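Local coordinates for proline iminopeptidase-related protein (Thermus thermophilus, PDB 2YYS) that is of unknown function but belongs to the S33 peptidase family of alpha/beta hydrolases and may therefore act as a peptidase, at residues M171-Y181 / E252-D260; L214-V223 / A236-R244. One frame throughout, in Å; residues are numbered along the deposited sequence.

Contact 1: residues M171-Y181 / E252-D260; sequences MFPTPRGRMAY and EAGHYLWID
Y181 lays the CE1 corner of its ring over one face of Y256, with CE1 3.4 Å from Y256 CZ. The planes are inclined at 32°, so the overlap is oblique. F172 completes the aromatic cluster in another way: its plane is only 10° from parallel to that of Y256, yet the two meet rim to rim, F172 CE1 lying 3.6 Å from Y256 CD2.

M171 runs alongside H255 in the same direction. With CG anti to the carbonyl carbon (chi1 -72°) and the chain extended beyond it, CE ends 3.6 Å from H255 CD2, while SD makes an oblique Met-aromatic contact, 4.2 Å from Y256 CE2. On the backbone, H255 N donates to M171 O (2.9 Å).

The D260 carboxylate joins both segments through waters. Its OD2 accepts a hydrogen bond from G254 N at 2.9 Å and another from a water that also donates to M171 O; OD1 receives two waters, bound in turn to T174 N and T174 OG1. T174 is the N-cap, its OG1 accepting a hydrogen bond from G177 N.

H255 ND1 bonds D229 beyond strand 221-226, consistent with the histidine-acid pair of alpha/beta hydrolases. Its carbonyl oxygen accepts from H102, at the end of strand 97-102, while Y181 and Y256 both rest on V41 of helix 40-46.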
loop_
_atom_site.group_PDB
_atom_site.type_symbol
_atom_site.label_atom_id
_atom_site.label_comp_id
_atom_site.label_asym_id
_atom_site.label_seq_id
_atom_site.Cartn_x
_atom_site.Cartn_y
_atom_site.Cartn_z
ATOM N N MET A 171 -5.827 -13.348 -0.920
ATOM C CA MET A 171 -4.793 -12.690 -1.730
ATOM C C MET A 171 -4.356 -13.409 -3.014
ATOM O O MET A 171 -3.963 -12.753 -3.989
ATOM C CB MET A 171 -3.552 -12.451 -0.878
ATOM C CG MET A 171 -3.711 -11.349 0.165
ATOM S SD MET A 171 -2.178 -11.068 1.009
ATOM C CE MET A 171 -2.561 -9.658 1.989
ATOM N N PHE A 172 -4.404 -14.742 -3.013
ATOM C CA PHE A 172 -3.763 -15.544 -4.061
ATOM C C PHE A 172 -4.761 -16.486 -4.735
ATOM O O PHE A 172 -5.115 -17.520 -4.173
ATOM C CB PHE A 172 -2.593 -16.355 -3.479
ATOM C CG PHE A 172 -1.488 -15.503 -2.919
ATOM C CD1 PHE A 172 -0.708 -14.723 -3.754
ATOM C CD2 PHE A 172 -1.251 -15.463 -1.557
ATOM C CE1 PHE A 172 0.305 -13.932 -3.239
ATOM C CE2 PHE A 172 -0.242 -14.664 -1.034
ATOM C CZ PHE A 172 0.533 -13.904 -1.873
ATOM N N PRO A 173 -5.230 -16.124 -5.924
ATOM C CA PRO A 173 -6.142 -17.003 -6.679
ATOM C C PRO A 173 -5.511 -18.330 -7.114
ATOM O O PRO A 173 -6.254 -19.299 -7.247
ATOM C CB PRO A 173 -6.513 -16.170 -7.908
ATOM C CG PRO A 173 -5.411 -15.137 -8.031
ATOM C CD PRO A 173 -4.969 -14.856 -6.632
ATOM N N THR A 174 -4.193 -18.362 -7.345
ATOM C CA THR A 174 -3.478 -19.601 -7.687
ATOM C C THR A 174 -2.343 -19.942 -6.728
ATOM O O THR A 174 -1.614 -19.049 -6.268
ATOM C CB THR A 174 -2.845 -19.506 -9.072
ATOM O OG1 THR A 174 -1.834 -18.487 -9.072
ATOM C CG2 THR A 174 -3.874 -19.080 -10.143
ATOM N N PRO A 175 -2.159 -21.237 -6.451
ATOM C CA PRO A 175 -0.983 -21.674 -5.687
ATOM C C PRO A 175 0.321 -21.183 -6.314
ATOM O O PRO A 175 1.210 -20.829 -5.567
ATOM C CB PRO A 175 -1.081 -23.214 -5.700
ATOM C CG PRO A 175 -2.573 -23.504 -5.883
ATOM C CD PRO A 175 -3.065 -22.361 -6.777
ATOM N N ARG A 176 0.415 -21.096 -7.634
ATOM C CA ARG A 176 1.661 -20.661 -8.257
ATOM C C ARG A 176 2.021 -19.182 -7.997
ATOM O O ARG A 176 3.194 -18.847 -7.847
ATOM C CB ARG A 176 1.672 -20.986 -9.754
ATOM C CG ARG A 176 0.882 -20.065 -10.641
ATOM C CD ARG A 176 0.971 -20.440 -12.125
ATOM N NE ARG A 176 0.012 -19.695 -12.951
ATOM C CZ ARG A 176 -1.278 -20.017 -13.125
ATOM N NH1 ARG A 176 -1.811 -21.083 -12.532
ATOM N NH2 ARG A 176 -2.048 -19.256 -13.895
ATOM N N GLY A 177 1.021 -18.311 -7.942
ATOM C CA GLY A 177 1.235 -16.926 -7.564
ATOM C C GLY A 177 1.690 -16.834 -6.119
ATOM O O GLY A 177 2.629 -16.115 -5.814
ATOM N N ARG A 178 1.034 -17.575 -5.231
ATOM C CA ARG A 178 1.422 -17.578 -3.828
ATOM C C ARG A 178 2.872 -18.040 -3.647
ATOM O O ARG A 178 3.628 -17.417 -2.913
ATOM C CB ARG A 178 0.514 -18.483 -2.999
ATOM C CG ARG A 178 0.857 -18.480 -1.516
ATOM C CD ARG A 178 -0.111 -19.265 -0.642
ATOM N NE ARG A 178 -0.279 -20.641 -1.095
ATOM C CZ ARG A 178 0.600 -21.622 -0.924
ATOM N NH1 ARG A 178 1.748 -21.421 -0.281
ATOM N NH2 ARG A 178 0.324 -22.824 -1.400
ATOM N N MET A 179 3.239 -19.134 -4.313
ATOM C CA MET A 179 4.583 -19.714 -4.171
ATOM C C MET A 179 5.643 -18.794 -4.762
ATOM O O MET A 179 6.737 -18.664 -4.214
ATOM C CB MET A 179 4.654 -21.104 -4.822
ATOM C CG MET A 179 4.357 -22.233 -3.825
ATOM S SD MET A 179 3.771 -23.732 -4.666
ATOM C CE MET A 179 5.243 -24.826 -4.529
ATOM N N ALA A 180 5.310 -18.131 -5.855
ATOM C CA ALA A 180 6.194 -17.112 -6.406
ATOM C C ALA A 180 6.395 -15.954 -5.405
ATOM O O ALA A 180 7.523 -15.460 -5.224
ATOM C CB ALA A 180 5.665 -16.603 -7.726
ATOM N N TYR A 181 5.317 -15.561 -4.727
ATOM C CA TYR A 181 5.405 -14.493 -3.746
ATOM C C TYR A 181 6.280 -14.932 -2.570
ATOM O O TYR A 181 7.173 -14.203 -2.145
ATOM C CB TYR A 181 4.032 -14.042 -3.252
ATOM C CG TYR A 181 4.165 -13.177 -2.049
ATOM C CD1 TYR A 181 4.414 -11.818 -2.188
ATOM C CD2 TYR A 181 4.107 -13.718 -0.760
ATOM C CE1 TYR A 181 4.574 -11.016 -1.097
ATOM C CE2 TYR A 181 4.280 -12.911 0.353
ATOM C CZ TYR A 181 4.517 -11.555 0.169
ATOM O OH TYR A 181 4.694 -10.721 1.239
ATOM N N GLU A 252 -8.578 -12.422 -13.013
ATOM C CA GLU A 252 -7.738 -13.516 -12.524
ATOM C C GLU A 252 -6.533 -13.062 -11.709
ATOM O O GLU A 252 -5.531 -13.770 -11.646
ATOM C CB GLU A 252 -7.259 -14.388 -13.703
ATOM C CG GLU A 252 -8.385 -14.951 -14.574
ATOM C CD GLU A 252 -9.399 -15.768 -13.783
ATOM O OE1 GLU A 252 -9.017 -16.390 -12.769
ATOM O OE2 GLU A 252 -10.587 -15.794 -14.179
ATOM N N ALA A 253 -6.614 -11.883 -11.093
ATOM C CA ALA A 253 -5.480 -11.358 -10.341
ATOM C C ALA A 253 -5.900 -11.134 -8.904
ATOM O O ALA A 253 -7.049 -10.784 -8.613
ATOM C CB ALA A 253 -4.979 -10.090 -10.957
ATOM N N GLY A 254 -4.957 -11.379 -8.009
ATOM C CA GLY A 254 -5.163 -11.204 -6.588
ATOM C C GLY A 254 -4.476 -9.937 -6.115
ATOM O O GLY A 254 -4.344 -8.973 -6.869
ATOM N N HIS A 255 -4.012 -9.967 -4.871
ATOM C CA HIS A 255 -3.443 -8.801 -4.194
ATOM C C HIS A 255 -2.098 -8.362 -4.774
ATOM O O HIS A 255 -1.843 -7.164 -4.904
ATOM C CB HIS A 255 -3.322 -9.105 -2.697
ATOM C CG HIS A 255 -3.064 -7.902 -1.845
ATOM N ND1 HIS A 255 -3.851 -6.770 -1.887
ATOM C CD2 HIS A 255 -2.103 -7.661 -0.919
ATOM C CE1 HIS A 255 -3.380 -5.882 -1.027
ATOM N NE2 HIS A 255 -2.321 -6.397 -0.428
ATOM N N TYR A 256 -1.249 -9.331 -5.118
ATOM C CA TYR A 256 -0.020 -9.059 -5.851
ATOM C C TYR A 256 -0.322 -9.207 -7.325
ATOM O O TYR A 256 0.070 -10.153 -7.997
ATOM C CB TYR A 256 1.120 -9.954 -5.359
ATOM C CG TYR A 256 1.397 -9.663 -3.917
ATOM C CD1 TYR A 256 2.266 -8.646 -3.538
ATOM C CD2 TYR A 256 0.722 -10.338 -2.928
ATOM C CE1 TYR A 256 2.482 -8.353 -2.190
ATOM C CE2 TYR A 256 0.919 -10.053 -1.602
ATOM C CZ TYR A 256 1.800 -9.072 -1.231
ATOM O OH TYR A 256 1.965 -8.828 0.109
ATOM N N LEU A 257 -1.038 -8.219 -7.828
ATOM C CA LEU A 257 -1.687 -8.359 -9.112
ATOM C C LEU A 257 -0.700 -8.413 -10.284
ATOM O O LEU A 257 -1.004 -9.020 -11.317
ATOM C CB LEU A 257 -2.811 -7.319 -9.268
ATOM C CG LEU A 257 -2.507 -5.828 -9.359
ATOM C CD1 LEU A 257 -3.751 -5.057 -9.736
ATOM C CD2 LEU A 257 -1.984 -5.283 -8.034
ATOM N N TRP A 258 0.490 -7.840 -10.102
ATOM C CA TRP A 258 1.525 -7.854 -11.128
ATOM C C TRP A 258 2.177 -9.245 -11.277
ATOM O O TRP A 258 2.735 -9.554 -12.318
ATOM C CB TRP A 258 2.595 -6.777 -10.836
ATOM C CG TRP A 258 3.172 -6.876 -9.467
ATOM C CD1 TRP A 258 4.234 -7.638 -9.089
ATOM C CD2 TRP A 258 2.704 -6.221 -8.280
ATOM N NE1 TRP A 258 4.456 -7.498 -7.738
ATOM C CE2 TRP A 258 3.537 -6.627 -7.220
ATOM C CE3 TRP A 258 1.672 -5.319 -8.003
ATOM C CZ2 TRP A 258 3.356 -6.179 -5.907
ATOM C CZ3 TRP A 258 1.488 -4.877 -6.696
ATOM C CH2 TRP A 258 2.327 -5.304 -5.668
ATOM N N ILE A 259 2.120 -10.058 -10.226
ATOM C CA ILE A 259 2.582 -11.441 -10.268
ATOM C C ILE A 259 1.578 -12.350 -10.996
ATOM O O ILE A 259 1.960 -13.170 -11.826
ATOM C CB ILE A 259 2.801 -11.962 -8.833
ATOM C CG1 ILE A 259 3.970 -11.230 -8.165
ATOM C CG2 ILE A 259 3.040 -13.478 -8.826
ATOM C CD1 ILE A 259 4.244 -11.703 -6.733
ATOM N N ASP A 260 0.300 -12.208 -10.648
ATOM C CA ASP A 260 -0.760 -13.036 -11.207
ATOM C C ASP A 260 -1.031 -12.705 -12.671
ATOM O O ASP A 260 -1.379 -13.585 -13.438
ATOM C CB ASP A 260 -2.060 -12.856 -10.416
ATOM C CG ASP A 260 -1.997 -13.438 -9.029
ATOM O OD1 ASP A 260 -1.447 -14.553 -8.856
ATOM O OD2 ASP A 260 -2.492 -12.852 -8.035
HETATM O O HOH W 1 -1.724 -12.232 -5.585
HETATM O O HOH W 2 -2.114 -16.209 -6.789
HETATM O O HOH W 3 -1.521 -16.484 -10.732
#

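Contact 2: residues L214-V223 / A236-R244; sequences LTPERRPLYV and AEEVASRLR
L243 wedges its forked end between L221 and L214, CD1 lying 3.7 Å from L221 CD2 and CD2 4.0 Å from L214 CD2. The contact belongs to the beta-alpha-beta crossover formed by strand 221-226, helix 236-243 and strand 247-250 of the alpha/beta hydrolase fold; the strand and helix segments run nearly antiparallel (161°), their axes 9.0 Å apart.

Farther along, V223 is the bump: CG2 fits against the small A240 CB (4.2 Å) and V239 CG1, while CG1 faces A236 CB. From the loop, L214 crosses R242 at about a right angle and presses CD1 onto V239 CA at 3.9 Å, filling the groove between those two residues.

The loop backbone bonds the last helical residue, E217 N donating to L243 O (3.2 Å, 167°). A bend at chi2 (53°) curls the E217 carboxylate toward R219, which grips it side-on through NE and NH1, and OE2 also takes R219 N. An alanine here would remove that carboxylate and would probably leave R219 held less firmly, by its remaining bonds to carbonyls such as those of L113 and A119.

Past the helix end, P216 CG rides over one face of the R244 guanidinium, 3.6 Å from R244 NE.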
loop_
_atom_site.group_PDB
_atom_site.type_symbol
_atom_site.label_atom_id
_atom_site.label_comp_id
_atom_site.label_asym_id
_atom_site.label_seq_id
_atom_site.Cartn_x
_atom_site.Cartn_y
_atom_site.Cartn_z
ATOM N N LEU A 214 -13.347 9.856 1.862
ATOM C CA LEU A 214 -13.160 9.843 0.410
ATOM C C LEU A 214 -14.122 10.810 -0.299
ATOM O O LEU A 214 -15.340 10.626 -0.266
ATOM C CB LEU A 214 -13.394 8.443 -0.143
ATOM C CG LEU A 214 -12.596 7.296 0.465
ATOM C CD1 LEU A 214 -13.148 5.977 -0.080
ATOM C CD2 LEU A 214 -11.111 7.455 0.168
ATOM N N THR A 215 -13.568 11.827 -0.946
ATOM C CA THR A 215 -14.349 12.759 -1.750
ATOM C C THR A 215 -13.613 13.022 -3.065
ATOM O O THR A 215 -12.438 12.671 -3.188
ATOM C CB THR A 215 -14.556 14.096 -0.999
ATOM O OG1 THR A 215 -13.289 14.692 -0.743
ATOM C CG2 THR A 215 -15.154 13.887 0.389
ATOM N N PRO A 216 -14.293 13.613 -4.052
ATOM C CA PRO A 216 -13.683 13.815 -5.370
ATOM C C PRO A 216 -12.351 14.552 -5.318
ATOM O O PRO A 216 -12.206 15.585 -4.670
ATOM C CB PRO A 216 -14.756 14.586 -6.139
ATOM C CG PRO A 216 -16.035 14.105 -5.516
ATOM C CD PRO A 216 -15.696 14.064 -4.041
ATOM N N GLU A 217 -11.364 13.969 -5.981
ATOM C CA GLU A 217 -10.011 14.495 -5.990
ATOM C C GLU A 217 -9.719 15.110 -7.350
ATOM O O GLU A 217 -9.791 14.437 -8.393
ATOM C CB GLU A 217 -9.003 13.373 -5.685
ATOM C CG GLU A 217 -7.538 13.804 -5.739
ATOM C CD GLU A 217 -7.255 15.014 -4.884
ATOM O OE1 GLU A 217 -7.413 14.911 -3.661
ATOM O OE2 GLU A 217 -6.908 16.085 -5.430
ATOM N N ARG A 218 -9.357 16.384 -7.318
ATOM C CA ARG A 218 -8.975 17.141 -8.501
ATOM C C ARG A 218 -7.702 16.596 -9.145
ATOM O O ARG A 218 -7.630 16.447 -10.353
ATOM C CB ARG A 218 -8.735 18.590 -8.078
ATOM C CG ARG A 218 -8.264 19.500 -9.182
ATOM C CD ARG A 218 -8.722 20.931 -8.996
ATOM N NE ARG A 218 -8.064 21.873 -9.906
ATOM C CZ ARG A 218 -8.241 21.945 -11.235
ATOM N NH1 ARG A 218 -9.062 21.116 -11.885
ATOM N NH2 ARG A 218 -7.586 22.876 -11.925
ATOM N N ARG A 219 -6.686 16.329 -8.331
ATOM C CA ARG A 219 -5.436 15.757 -8.821
ATOM C C ARG A 219 -5.663 14.367 -9.409
ATOM O O ARG A 219 -6.588 13.668 -9.022
ATOM C CB ARG A 219 -4.392 15.678 -7.699
ATOM C CG ARG A 219 -3.761 17.022 -7.319
ATOM C CD ARG A 219 -3.089 17.007 -5.956
ATOM N NE ARG A 219 -4.079 16.802 -4.908
ATOM C CZ ARG A 219 -3.869 16.911 -3.608
ATOM N NH1 ARG A 219 -4.885 16.715 -2.782
ATOM N NH2 ARG A 219 -2.667 17.206 -3.117
ATOM N N PRO A 220 -4.814 13.978 -10.348
ATOM C CA PRO A 220 -4.886 12.649 -10.966
ATOM C C PRO A 220 -4.697 11.501 -9.971
ATOM O O PRO A 220 -3.710 11.452 -9.248
ATOM C CB PRO A 220 -3.748 12.662 -11.991
ATOM C CG PRO A 220 -2.993 13.901 -11.785
ATOM C CD PRO A 220 -3.744 14.809 -10.919
ATOM N N LEU A 221 -5.658 10.586 -9.980
ATOM C CA LEU A 221 -5.729 9.464 -9.061
ATOM C C LEU A 221 -6.242 8.263 -9.862
ATOM O O LEU A 221 -7.193 8.395 -10.635
ATOM C CB LEU A 221 -6.692 9.827 -7.929
ATOM C CG LEU A 221 -6.550 9.279 -6.511
ATOM C CD1 LEU A 221 -5.176 9.445 -5.977
ATOM C CD2 LEU A 221 -7.515 10.012 -5.592
ATOM N N TYR A 222 -5.618 7.105 -9.685
ATOM C CA TYR A 222 -6.001 5.890 -10.398
ATOM C C TYR A 222 -6.072 4.738 -9.407
ATOM O O TYR A 222 -5.258 4.652 -8.489
ATOM C CB TYR A 222 -4.953 5.544 -11.464
ATOM C CG TYR A 222 -5.435 5.574 -12.896
ATOM C CD1 TYR A 222 -5.720 6.787 -13.514
ATOM C CD2 TYR A 222 -5.586 4.390 -13.641
ATOM C CE1 TYR A 222 -6.152 6.839 -14.840
ATOM C CE2 TYR A 222 -6.026 4.422 -14.980
ATOM C CZ TYR A 222 -6.308 5.659 -15.574
ATOM O OH TYR A 222 -6.739 5.744 -16.893
ATOM N N VAL A 223 -7.028 3.848 -9.617
ATOM C CA VAL A 223 -7.164 2.648 -8.823
ATOM C C VAL A 223 -6.958 1.445 -9.739
ATOM O O VAL A 223 -7.610 1.323 -10.771
ATOM C CB VAL A 223 -8.544 2.557 -8.147
ATOM C CG1 VAL A 223 -8.683 1.248 -7.401
ATOM C CG2 VAL A 223 -8.766 3.745 -7.199
ATOM N N ALA A 236 -13.051 -1.808 -3.649
ATOM C CA ALA A 236 -12.286 -0.816 -4.388
ATOM C C ALA A 236 -13.154 -0.035 -5.380
ATOM O O ALA A 236 -12.793 1.069 -5.756
ATOM C CB ALA A 236 -11.096 -1.474 -5.112
ATOM N N GLU A 237 -14.285 -0.602 -5.802
ATOM C CA GLU A 237 -15.259 0.131 -6.616
ATOM C C GLU A 237 -15.800 1.357 -5.872
ATOM O O GLU A 237 -15.978 2.406 -6.479
ATOM C CB GLU A 237 -16.463 -0.744 -7.006
ATOM C CG GLU A 237 -16.137 -1.968 -7.848
ATOM C CD GLU A 237 -16.021 -1.671 -9.329
ATOM O OE1 GLU A 237 -15.999 -0.471 -9.701
ATOM O OE2 GLU A 237 -15.940 -2.646 -10.120
ATOM N N GLU A 238 -16.108 1.194 -4.582
ATOM C CA GLU A 238 -16.532 2.305 -3.718
ATOM C C GLU A 238 -15.453 3.383 -3.643
ATOM O O GLU A 238 -15.754 4.573 -3.742
ATOM C CB GLU A 238 -16.878 1.831 -2.285
ATOM C CG GLU A 238 -18.184 1.054 -2.130
ATOM C CD GLU A 238 -19.414 1.869 -2.491
ATOM O OE1 GLU A 238 -19.362 3.119 -2.458
ATOM O OE2 GLU A 238 -20.445 1.261 -2.824
ATOM N N VAL A 239 -14.203 2.963 -3.475
ATOM C CA VAL A 239 -13.080 3.893 -3.400
ATOM C C VAL A 239 -13.009 4.727 -4.659
ATOM O O VAL A 239 -12.910 5.952 -4.603
ATOM C CB VAL A 239 -11.731 3.158 -3.200
ATOM C CG1 VAL A 239 -10.563 4.110 -3.297
ATOM C CG2 VAL A 239 -11.710 2.465 -1.851
ATOM N N ALA A 240 -13.056 4.062 -5.801
ATOM C CA ALA A 240 -12.914 4.746 -7.071
ATOM C C ALA A 240 -14.081 5.694 -7.317
ATOM O O ALA A 240 -13.895 6.797 -7.810
ATOM C CB ALA A 240 -12.814 3.747 -8.193
ATOM N N SER A 241 -15.288 5.270 -6.975
ATOM C CA SER A 241 -16.463 6.081 -7.295
ATOM C C SER A 241 -16.545 7.331 -6.392
ATOM O O SER A 241 -16.865 8.417 -6.856
ATOM C CB SER A 241 -17.736 5.215 -7.286
ATOM O OG SER A 241 -18.459 5.386 -6.097
ATOM N N ARG A 242 -16.166 7.201 -5.128
ATOM C CA ARG A 242 -16.153 8.349 -4.212
ATOM C C ARG A 242 -15.044 9.363 -4.550
ATOM O O ARG A 242 -15.250 10.574 -4.440
ATOM C CB ARG A 242 -16.053 7.868 -2.761
ATOM C CG ARG A 242 -17.295 7.132 -2.310
ATOM C CD ARG A 242 -17.084 6.133 -1.202
ATOM N NE ARG A 242 -18.338 5.445 -0.939
ATOM C CZ ARG A 242 -19.351 5.937 -0.227
ATOM N NH1 ARG A 242 -19.257 7.123 0.357
ATOM N NH2 ARG A 242 -20.458 5.225 -0.075
ATOM N N LEU A 243 -13.890 8.861 -4.998
ATOM C CA LEU A 243 -12.760 9.699 -5.397
ATOM C C LEU A 243 -12.910 10.233 -6.821
ATOM O O LEU A 243 -12.208 11.161 -7.214
ATOM C CB LEU A 243 -11.452 8.903 -5.302
ATOM C CG LEU A 243 -11.001 8.454 -3.920
ATOM C CD1 LEU A 243 -9.818 7.506 -4.042
ATOM C CD2 LEU A 243 -10.626 9.667 -3.072
ATOM N N ARG A 244 -13.848 9.648 -7.562
ATOM C CA ARG A 244 -14.040 9.889 -8.986
ATOM C C ARG A 244 -12.745 9.608 -9.735
ATOM O O ARG A 244 -12.311 10.380 -10.551
ATOM C CB ARG A 244 -14.585 11.297 -9.261
ATOM C CG ARG A 244 -16.015 11.459 -8.769
ATOM C CD ARG A 244 -16.654 12.809 -9.019
ATOM N NE ARG A 244 -17.939 12.861 -8.333
ATOM C CZ ARG A 244 -18.772 13.890 -8.330
ATOM N NH1 ARG A 244 -19.919 13.782 -7.672
ATOM N NH2 ARG A 244 -18.468 15.022 -8.952
HETATM O O HOH W 4 -17.098 8.764 1.004
HETATM O O HOH W 5 -9.786 11.599 -8.782
#

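In the fold
From the N terminus the chain builds the sheet up to strand 119-125, then leaves it for a run of helices, probably the lid of this hydrolase family, with segment 171-181 among them. It returns through 214-223 into strand 221-226. Contact 2 then closes a short loop, only 12 residues separating its segments, when helix 236-243 packs back beside that strand. Past strand 247-250, segment 252-260 meets 171-181 and closes contact 1, with 70 residues between its segments. Contact 2 is thus nested inside contact 1. The two do not touch: their nearest atoms are about 7 Å apart. Contact 1 joins the inserted helices to the loop and short helix 257-260 after the last strand; contact 2 joins helix and sheet.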